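Local coordinates for protein glucose-6-phosphate isomerase (Plasmodium falciparum, PDB 3QKI) that probably catalyses the reversible conversion of alpha-D-glucose 6-phosphate into beta-D-fructose 6-phosphate, the second step of glycolysis, at residues 169-177 with 254-264. Residues are numbered along the deposited sequence; the frame is centred on the assembly and turned at random.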
loop_
_atom_site.group_PDB
_atom_site.type_symbol
_atom_site.label_atom_id
_atom_site.label_comp_id
_atom_site.label_asym_id
_atom_site.label_seq_id
_atom_site.Cartn_x
_atom_site.Cartn_y
_atom_site.Cartn_z
ATOM N N VAL A 169 16.670 -11.440 13.489
ATOM C CA VAL A 169 16.906 -10.028 13.756
ATOM C C VAL A 169 15.559 -9.314 13.835
ATOM O O VAL A 169 14.799 -9.325 12.861
ATOM C CB VAL A 169 17.852 -9.369 12.721
ATOM C CG1 VAL A 169 18.132 -7.930 13.106
ATOM C CG2 VAL A 169 19.163 -10.147 12.572
ATOM N N ILE A 170 15.231 -8.758 14.992
ATOM C CA ILE A 170 14.035 -7.939 15.143
ATOM C C ILE A 170 14.493 -6.473 15.131
ATOM O O ILE A 170 15.218 -6.055 16.037
ATOM C CB ILE A 170 13.188 -8.258 16.403
ATOM C CG1 ILE A 170 12.800 -9.743 16.470
ATOM C CG2 ILE A 170 11.951 -7.317 16.484
ATOM C CD1 ILE A 170 11.986 -10.120 17.714
ATOM N N CYS A 171 14.115 -5.712 14.085
ATOM C CA CYS A 171 14.406 -4.271 13.996
ATOM C C CYS A 171 13.224 -3.526 14.572
ATOM O O CYS A 171 12.099 -3.698 14.098
ATOM C CB CYS A 171 14.680 -3.827 12.568
ATOM S SG CYS A 171 16.124 -4.596 11.836
ATOM N N ILE A 172 13.477 -2.716 15.610
ATOM C CA ILE A 172 12.417 -1.948 16.261
ATOM C C ILE A 172 12.651 -0.490 15.919
ATOM O O ILE A 172 13.704 0.070 16.262
ATOM C CB ILE A 172 12.352 -2.190 17.780
ATOM C CG1 ILE A 172 12.395 -3.705 18.142
ATOM C CG2 ILE A 172 11.121 -1.489 18.385
ATOM C CD1 ILE A 172 12.417 -3.996 19.645
ATOM N N GLY A 173 11.692 0.099 15.217
ATOM C CA GLY A 173 11.758 1.495 14.797
ATOM C C GLY A 173 10.515 1.920 14.047
ATOM O O GLY A 173 9.790 1.072 13.515
ATOM N N ILE A 174 10.242 3.235 14.029
ATOM C CA ILE A 174 9.076 3.781 13.335
ATOM C C ILE A 174 9.514 4.635 12.138
ATOM O O ILE A 174 10.658 5.106 12.100
ATOM C CB ILE A 174 8.149 4.558 14.308
ATOM C CG1 ILE A 174 8.821 5.859 14.827
ATOM C CG2 ILE A 174 7.638 3.657 15.462
ATOM C CD1 ILE A 174 7.891 6.790 15.537
ATOM N N GLY A 175 8.587 4.839 11.198
ATOM C CA GLY A 175 8.783 5.674 10.010
ATOM C C GLY A 175 10.089 5.438 9.278
ATOM O O GLY A 175 10.364 4.313 8.847
ATOM N N GLY A 176 10.916 6.482 9.212
ATOM C CA GLY A 176 12.211 6.441 8.524
ATOM C C GLY A 176 13.213 5.451 9.086
ATOM O O GLY A 176 14.142 5.049 8.386
ATOM N N SER A 177 13.015 5.041 10.355
ATOM C CA SER A 177 13.877 4.067 11.010
ATOM C C SER A 177 13.728 2.634 10.496
ATOM O O SER A 177 14.559 1.795 10.832
ATOM C CB SER A 177 13.742 4.154 12.524
ATOM O OG SER A 177 14.298 5.390 12.931
ATOM N N THR A 254 11.644 7.940 21.670
ATOM C CA THR A 254 10.475 7.795 20.770
ATOM C C THR A 254 9.432 6.885 21.425
ATOM O O THR A 254 9.724 5.721 21.677
ATOM C CB THR A 254 10.921 7.152 19.456
ATOM O OG1 THR A 254 12.142 7.733 19.040
ATOM C CG2 THR A 254 9.872 7.266 18.378
ATOM N N ALA A 255 8.236 7.421 21.726
ATOM C CA ALA A 255 7.179 6.712 22.456
ATOM C C ALA A 255 6.877 5.277 21.990
ATOM O O ALA A 255 6.963 4.358 22.800
ATOM C CB ALA A 255 5.912 7.558 22.529
ATOM N N GLU A 256 6.578 5.088 20.706
ATOM C CA GLU A 256 6.217 3.796 20.104
ATOM C C GLU A 256 7.388 2.827 20.080
ATOM O O GLU A 256 7.255 1.694 20.535
ATOM C CB GLU A 256 5.660 3.985 18.664
ATOM C CG GLU A 256 4.404 4.839 18.587
ATOM C CD GLU A 256 4.615 6.335 18.525
ATOM O OE1 GLU A 256 3.608 7.066 18.375
ATOM O OE2 GLU A 256 5.783 6.777 18.631
ATOM N N THR A 257 8.522 3.262 19.543
ATOM C CA THR A 257 9.729 2.457 19.465
ATOM C C THR A 257 10.154 1.959 20.852
ATOM O O THR A 257 10.471 0.777 21.004
ATOM C CB THR A 257 10.864 3.275 18.843
ATOM O OG1 THR A 257 10.396 3.826 17.614
ATOM C CG2 THR A 257 12.143 2.439 18.650
ATOM N N MET A 258 10.186 2.870 21.842
ATOM C CA MET A 258 10.623 2.535 23.184
ATOM C C MET A 258 9.657 1.650 23.945
ATOM O O MET A 258 10.122 0.752 24.646
ATOM C CB MET A 258 11.105 3.757 23.980
ATOM C CG MET A 258 12.282 4.498 23.311
ATOM S SD MET A 258 13.555 3.454 22.563
ATOM C CE MET A 258 14.147 2.576 24.018
ATOM N N LEU A 259 8.337 1.816 23.736
ATOM C CA LEU A 259 7.378 0.888 24.354
ATOM C C LEU A 259 7.577 -0.516 23.728
ATOM O O LEU A 259 7.540 -1.522 24.446
ATOM C CB LEU A 259 5.922 1.376 24.191
ATOM C CG LEU A 259 4.796 0.447 24.687
ATOM C CD1 LEU A 259 5.006 0.036 26.196
ATOM C CD2 LEU A 259 3.430 1.096 24.474
ATOM N N ASN A 260 7.827 -0.569 22.403
ATOM C CA ASN A 260 8.096 -1.837 21.726
ATOM C C ASN A 260 9.397 -2.441 22.192
ATOM O O ASN A 260 9.450 -3.653 22.390
ATOM C CB ASN A 260 8.041 -1.702 20.205
ATOM C CG ASN A 260 6.633 -1.815 19.663
ATOM O OD1 ASN A 260 5.768 -2.462 20.251
ATOM N ND2 ASN A 260 6.384 -1.173 18.534
ATOM N N ALA A 261 10.439 -1.604 22.394
ATOM C CA ALA A 261 11.741 -2.045 22.899
ATOM C C ALA A 261 11.596 -2.645 24.306
ATOM O O ALA A 261 12.095 -3.745 24.557
ATOM C CB ALA A 261 12.735 -0.879 22.909
ATOM N N ARG A 262 10.864 -1.968 25.197
ATOM C CA ARG A 262 10.624 -2.480 26.554
ATOM C C ARG A 262 9.856 -3.804 26.515
ATOM O O ARG A 262 10.199 -4.738 27.258
ATOM C CB ARG A 262 9.908 -1.449 27.445
ATOM C CG ARG A 262 10.793 -0.245 27.781
ATOM C CD ARG A 262 10.134 0.694 28.776
ATOM N NE ARG A 262 8.830 1.228 28.351
ATOM C CZ ARG A 262 8.671 2.332 27.624
ATOM N NH1 ARG A 262 9.727 3.010 27.191
ATOM N NH2 ARG A 262 7.458 2.767 27.326
ATOM N N SER A 263 8.879 -3.912 25.591
ATOM C CA SER A 263 8.086 -5.123 25.413
ATOM C C SER A 263 8.945 -6.290 24.906
ATOM O O SER A 263 8.823 -7.405 25.410
ATOM C CB SER A 263 6.903 -4.849 24.481
ATOM O OG SER A 263 6.082 -3.802 24.981
ATOM N N ILE A 264 9.833 -6.021 23.942
ATOM C CA ILE A 264 10.712 -7.048 23.385
ATOM C C ILE A 264 11.805 -7.450 24.384
ATOM O O ILE A 264 12.191 -8.624 24.417
ATOM C CB ILE A 264 11.208 -6.717 21.952
ATOM C CG1 ILE A 264 10.016 -6.728 20.956
ATOM C CG2 ILE A 264 12.349 -7.652 21.472
ATOM C CD1 ILE A 264 9.290 -8.123 20.752
HETATM O O HOH W 1 12.099 4.758 15.779
#
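I172 of strand 168-172 and I174 of the loop that follows it make van der Waals contact with helix 255-268. The two branches of I172 divide the helix between them: CG2, anti to the backbone N (CG1 chi1 -48°), lies 3.6 Å from N260 CB and against T257 O, while CD1 reaches a turn further, 3.8 Å from I264 CB and beside A261 CA. I174 serves the N-terminal turn. Its CD1 meets T254 CG2 tip to tip at 3.5 Å, tighter than usual for two methyls, and comes within 3.7 Å of E256 OE2; its CG2 sits 3.5 Å from T257 OG1 and beside E256 CB. The closest pair of CA atoms is G173 CA and T257 CA, 5.2 Å apart.

The polar link runs through water: one molecule accepts from I174 N at 3.0 Å and is hydrogen-bonded to T257 OG1 at 2.7 Å, tying the loop to the helix. T254 OG1 and S249 OG share a hydrogen bond.

G176, S177 and T254 bind beta-D-fructose 6-phosphate, although no ligand is bound to this chain here, so this contact joins two ligand-binding loops of the sugar isomerase domain.

H429 of the second subunit packs on I174 and E256. Strand 169-172 and helix 255-264 run at 148°, near antiparallel, as expected for a helix laid on a parallel sheet; V245 of neighbouring strand 243-248 touches I172 and I264, and L223 of strand 219-223 and V231 of helix 228-235 touch both N260 and I264.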